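Pili retraction protein PilT (PDB 5FL3) probably hydrolyses ATP to drive the retraction of type IV pili, as a P-loop ATPase of the GspE family, here with ADP bound. Local coordinates at residues Ile136-Pro141 with Ser147-Ala152; Glu126-Lys131 with Gly272-Arg277. All blocks are in the same frame, centred on the assembly; numbering follows the deposited sequence.

Contact 1 (Ile136-Pro141 with Ser147-Ala152); sequences ILVTGP and STTLAA. With ADP (adenosine-5'-diphosphate), chain B.
Val138 on the strand meets Leu150 on the helix, CG2 to CD2, at 3.7 Å, and the two side chains run antiparallel where they touch. The same methyl lies 4.1 Å from CG2 of Thr149, which runs obliquely across it. Val138 CG1 stands anti to the backbone N (chi1 -177°), and this branch faces CB of Thr149. The packed part is therefore three buried side chains, joined by apolar contacts alone; no hydrogen bond crosses it. Thr149 OG1 is hydrogen-bonded to Gly145 O and also lies beside the amide of Gln276 on strand 270-280. Strand 134-139 leads into helix 146-160 through a P-loop, the Walker A motif of this ATPase family. Gly140 opens the motif with backbone angles at which a side chain would collide with the carbonyl O before it. The other side of the contact is looser. Here the segments diverge around the ADP phosphates, and Pro141 and Ser147 are partly exposed. Two donors of Ser147 grip one beta-phosphate oxygen: its N is 2.8 Å from ADP O3B, in a nearly straight hydrogen bond (N-H...O 165°), and its OG is 2.7 Å from the same atom. Thr148 holds the alpha phosphate. Its OG1 lies 2.6 Å from ADP O2A, while its N makes a weak, bent bond to that oxygen. The CG2 methyl of Thr148 sits 3.7 Å from N7 of the adenine. With an alanine here, O2A would probably lose its hydroxyl bond and keep just the weak amide one from this residue, and the CG2 contact beside N7 would go while CB stayed close to the ring. Lys146 NZ also bonds ADP and ties back to Gly140 O.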
# COMPACT_ATOMS: atom_id res chain seq x y z
N ILE A 136 3.28 -7.73 -10.52
CA ILE A 136 2.36 -7.97 -9.41
C ILE A 136 1.74 -6.63 -9.02
O ILE A 136 2.44 -5.70 -8.67
CB ILE A 136 3.10 -8.62 -8.17
CG1 ILE A 136 3.50 -10.06 -8.47
CG2 ILE A 136 2.25 -8.56 -6.90
CD1 ILE A 136 4.55 -10.60 -7.51
N LEU A 137 0.42 -6.52 -9.12
CA LEU A 137 -0.27 -5.27 -8.76
C LEU A 137 -1.12 -5.43 -7.50
O LEU A 137 -2.00 -6.29 -7.44
CB LEU A 137 -1.17 -4.80 -9.90
CG LEU A 137 -0.41 -4.30 -11.12
CD1 LEU A 137 -1.40 -3.91 -12.21
CD2 LEU A 137 0.50 -3.12 -10.72
N VAL A 138 -0.85 -4.59 -6.51
CA VAL A 138 -1.66 -4.54 -5.31
C VAL A 138 -2.52 -3.26 -5.35
O VAL A 138 -1.98 -2.16 -5.31
CB VAL A 138 -0.78 -4.54 -4.05
CG1 VAL A 138 -1.65 -4.55 -2.79
CG2 VAL A 138 0.15 -5.72 -4.06
N THR A 139 -3.84 -3.39 -5.46
CA THR A 139 -4.68 -2.21 -5.73
C THR A 139 -5.72 -1.92 -4.64
O THR A 139 -6.05 -2.79 -3.82
CB THR A 139 -5.44 -2.34 -7.07
OG1 THR A 139 -6.60 -3.16 -6.89
CG2 THR A 139 -4.55 -2.95 -8.14
N GLY A 140 -6.25 -0.71 -4.66
CA GLY A 140 -7.20 -0.27 -3.65
C GLY A 140 -6.98 1.20 -3.32
O GLY A 140 -5.94 1.78 -3.65
N PRO A 141 -7.98 1.84 -2.69
CA PRO A 141 -7.77 3.27 -2.38
C PRO A 141 -6.88 3.45 -1.15
O PRO A 141 -6.62 2.46 -0.46
CB PRO A 141 -9.20 3.77 -2.13
CG PRO A 141 -9.91 2.56 -1.58
CD PRO A 141 -9.31 1.36 -2.27
N SER A 147 0.63 -0.76 0.95
CA SER A 147 2.02 -0.64 1.42
C SER A 147 2.46 -1.85 2.23
O SER A 147 3.61 -2.29 2.17
CB SER A 147 2.19 0.61 2.29
OG SER A 147 1.78 1.77 1.61
N THR A 148 1.51 -2.36 3.02
CA THR A 148 1.77 -3.42 3.97
C THR A 148 1.85 -4.75 3.26
O THR A 148 2.74 -5.56 3.51
CB THR A 148 0.67 -3.46 5.05
OG1 THR A 148 0.57 -2.17 5.67
CG2 THR A 148 1.02 -4.46 6.09
N THR A 149 0.93 -4.99 2.34
CA THR A 149 1.02 -6.21 1.58
C THR A 149 2.36 -6.24 0.86
O THR A 149 3.08 -7.26 0.90
CB THR A 149 -0.12 -6.34 0.63
OG1 THR A 149 -1.31 -6.57 1.41
CG2 THR A 149 0.11 -7.51 -0.32
N LEU A 150 2.73 -5.10 0.25
CA LEU A 150 4.01 -4.99 -0.46
C LEU A 150 5.20 -5.22 0.48
O LEU A 150 6.13 -5.93 0.12
CB LEU A 150 4.15 -3.64 -1.14
CG LEU A 150 3.29 -3.42 -2.39
CD1 LEU A 150 3.52 -2.03 -2.93
CD2 LEU A 150 3.55 -4.47 -3.45
N ALA A 151 5.16 -4.63 1.67
CA ALA A 151 6.25 -4.80 2.60
C ALA A 151 6.41 -6.27 3.02
O ALA A 151 7.52 -6.73 3.23
CB ALA A 151 6.06 -3.91 3.78
N ALA A 152 5.30 -7.00 3.15
CA ALA A 152 5.36 -8.40 3.58
C ALA A 152 5.93 -9.20 2.44
O ALA A 152 6.73 -10.10 2.64
CB ALA A 152 3.96 -8.95 3.97
PB ADP B . -2.30 1.89 1.77
O1B ADP B . -2.59 3.35 2.08
O2B ADP B . -3.35 1.23 0.90
O3B ADP B . -0.89 1.60 1.33
PA ADP B . -1.36 0.94 4.36
O1A ADP B . -0.71 2.29 4.61
O2A ADP B . -0.52 -0.32 4.19
O3A ADP B . -2.46 1.11 3.17
O5' ADP B . -2.37 0.62 5.57
C5' ADP B . -3.08 1.63 6.29
C4' ADP B . -3.31 1.08 7.71
O4' ADP B . -3.95 -0.20 7.64
C3' ADP B . -2.01 0.91 8.48
O3' ADP B . -2.21 1.56 9.74
C2' ADP B . -1.83 -0.60 8.64
O2' ADP B . -1.37 -0.98 9.94
C1' ADP B . -3.21 -1.18 8.40
N9 ADP B . -3.18 -2.48 7.65
C8 ADP B . -2.41 -2.74 6.57
N7 ADP B . -2.61 -4.01 6.11
C5 ADP B . -3.53 -4.58 6.92
C6 ADP B . -4.19 -5.90 7.00
N6 ADP B . -3.90 -6.87 6.10
N1 ADP B . -5.11 -6.10 8.00
C2 ADP B . -5.41 -5.13 8.90
N3 ADP B . -4.84 -3.91 8.88
C4 ADP B . -3.91 -3.57 7.94

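Contact 2 (Glu126-Lys131 with Gly272-Arg277); sequences ESLAAK and GILSQR
Leu128 and Leu274 reach toward each other from helix 122-130 and strand 270-280. They meet tip to tip, with CD1 of Leu128 4.0 Å from CD1 of Leu274. Both side chains are buried, and this is the apolar part of the contact. Leu128 has its CG beside the backbone N (chi1 -74°), which sends the fork of its two methyls out toward the strand. Each methyl takes a different partner.

The second kind of contact is side chain on backbone. CD2 of Leu128 lies 4.2 Å from CA of Gly272. A CB here would point at the helix and probably crowd that methyl, so the glycine is consistent with the close approach of Leu128 to the strand itself. The CA atoms of Leu128 and Gly272 are 7.4 Å apart.

No hydrogen bond joins the two segments. The polar links of the strand go elsewhere: Gly272 and Leu274 pair through their backbones with Leu137 on the neighbouring strand.

The helix lies over one face of the central mixed sheet of the ATPase domain. Leu128 also touches Ile136 of strand 134-139, and Leu274 packs on Leu291 and Ile293 of strand 287-295. Ala129 turns to helix 146-160, while Ile273 points away from helix 122-130 and packs on helix 243-251.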
# COMPACT_ATOMS: atom_id res chain seq x y z
N GLU A 126 3.71 -16.74 -1.61
CA GLU A 126 4.98 -17.38 -1.91
C GLU A 126 5.10 -17.80 -3.38
O GLU A 126 6.18 -17.80 -3.96
CB GLU A 126 5.18 -18.58 -1.00
CG GLU A 126 5.34 -18.16 0.44
CD GLU A 126 5.45 -19.32 1.38
OE1 GLU A 126 5.23 -20.46 0.92
OE2 GLU A 126 5.76 -19.10 2.57
N SER A 127 3.97 -18.14 -3.97
CA SER A 127 3.96 -18.52 -5.38
C SER A 127 4.32 -17.31 -6.26
O SER A 127 5.15 -17.43 -7.17
CB SER A 127 2.58 -19.09 -5.75
OG SER A 127 2.57 -19.47 -7.11
N LEU A 128 3.71 -16.17 -5.98
CA LEU A 128 3.97 -14.92 -6.69
C LEU A 128 5.41 -14.44 -6.46
O LEU A 128 6.06 -13.94 -7.39
CB LEU A 128 2.99 -13.85 -6.25
CG LEU A 128 1.55 -13.92 -6.74
CD1 LEU A 128 0.66 -12.96 -5.93
CD2 LEU A 128 1.45 -13.61 -8.24
N ALA A 129 5.89 -14.58 -5.22
CA ALA A 129 7.26 -14.22 -4.86
C ALA A 129 8.28 -15.07 -5.62
O ALA A 129 9.39 -14.62 -5.89
CB ALA A 129 7.49 -14.36 -3.35
N ALA A 130 7.89 -16.29 -5.97
CA ALA A 130 8.80 -17.24 -6.60
C ALA A 130 9.03 -16.93 -8.08
O ALA A 130 10.06 -17.29 -8.63
CB ALA A 130 8.26 -18.67 -6.45
N LYS A 131 8.07 -16.27 -8.72
CA LYS A 131 8.26 -15.87 -10.11
C LYS A 131 9.41 -14.88 -10.20
O LYS A 131 9.61 -14.07 -9.31
CB LYS A 131 7.00 -15.23 -10.69
CG LYS A 131 5.71 -15.93 -10.31
CD LYS A 131 5.52 -17.24 -11.06
CE LYS A 131 4.09 -17.72 -10.89
NZ LYS A 131 3.92 -19.16 -11.16
N GLY A 272 -0.35 -11.39 -11.40
CA GLY A 272 -1.39 -11.40 -10.39
C GLY A 272 -1.84 -9.99 -10.05
O GLY A 272 -1.07 -9.03 -10.17
N ILE A 273 -3.11 -9.86 -9.67
CA ILE A 273 -3.61 -8.62 -9.09
C ILE A 273 -4.24 -8.94 -7.73
O ILE A 273 -5.04 -9.86 -7.60
CB ILE A 273 -4.66 -7.95 -9.99
CG1 ILE A 273 -4.13 -7.80 -11.42
CG2 ILE A 273 -5.09 -6.60 -9.41
CD1 ILE A 273 -5.19 -7.40 -12.40
N LEU A 274 -3.85 -8.17 -6.72
CA LEU A 274 -4.40 -8.30 -5.39
C LEU A 274 -5.15 -7.04 -4.99
O LEU A 274 -4.54 -6.08 -4.52
CB LEU A 274 -3.28 -8.58 -4.39
CG LEU A 274 -2.60 -9.94 -4.56
CD1 LEU A 274 -1.19 -9.94 -4.02
CD2 LEU A 274 -3.43 -10.98 -3.84
N SER A 275 -6.46 -7.03 -5.18
CA SER A 275 -7.26 -5.86 -4.83
C SER A 275 -7.74 -5.96 -3.40
O SER A 275 -8.23 -6.99 -2.98
CB SER A 275 -8.43 -5.70 -5.79
OG SER A 275 -7.96 -5.44 -7.10
N GLN A 276 -7.58 -4.89 -2.65
CA GLN A 276 -7.76 -4.96 -1.21
C GLN A 276 -8.74 -3.92 -0.70
O GLN A 276 -8.84 -2.83 -1.23
CB GLN A 276 -6.41 -4.79 -0.52
CG GLN A 276 -5.46 -5.93 -0.82
CD GLN A 276 -4.18 -5.84 -0.04
OE1 GLN A 276 -4.03 -5.00 0.85
NE2 GLN A 276 -3.25 -6.69 -0.37
N ARG A 277 -9.45 -4.30 0.36
CA ARG A 277 -10.32 -3.41 1.10
C ARG A 277 -10.16 -3.79 2.57
O ARG A 277 -10.09 -4.96 2.88
CB ARG A 277 -11.77 -3.54 0.61
CG ARG A 277 -12.69 -2.39 0.95
CD ARG A 277 -12.82 -1.41 -0.24
NE ARG A 277 -12.77 -2.05 -1.57
CZ ARG A 277 -13.80 -2.64 -2.18
NH1 ARG A 277 -15.00 -2.74 -1.60
NH2 ARG A 277 -13.62 -3.15 -3.40

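In the fold
The centres of contact 1 and contact 2 are 9 Å apart. Strands 134-139 and 270-280 are parallel neighbours in the mixed sheet. Their side chains are joined by a probable hydrogen bond between Thr139 OG1 and Ser275 OG, 2.7 Å apart. The contacts also meet where CD1 of Ile136 lies 3.7 Å from O of Leu128. Helix 122-130 is followed, after a short turn, by strand 134-139, so one continuous piece of chain serves both. Contact 1 touches ADP directly, through Ser147 and Thr148. Contact 2 stands farther off: the side chain of Leu274 is about 8 Å from that of Lys146 and about 11 Å from ADP.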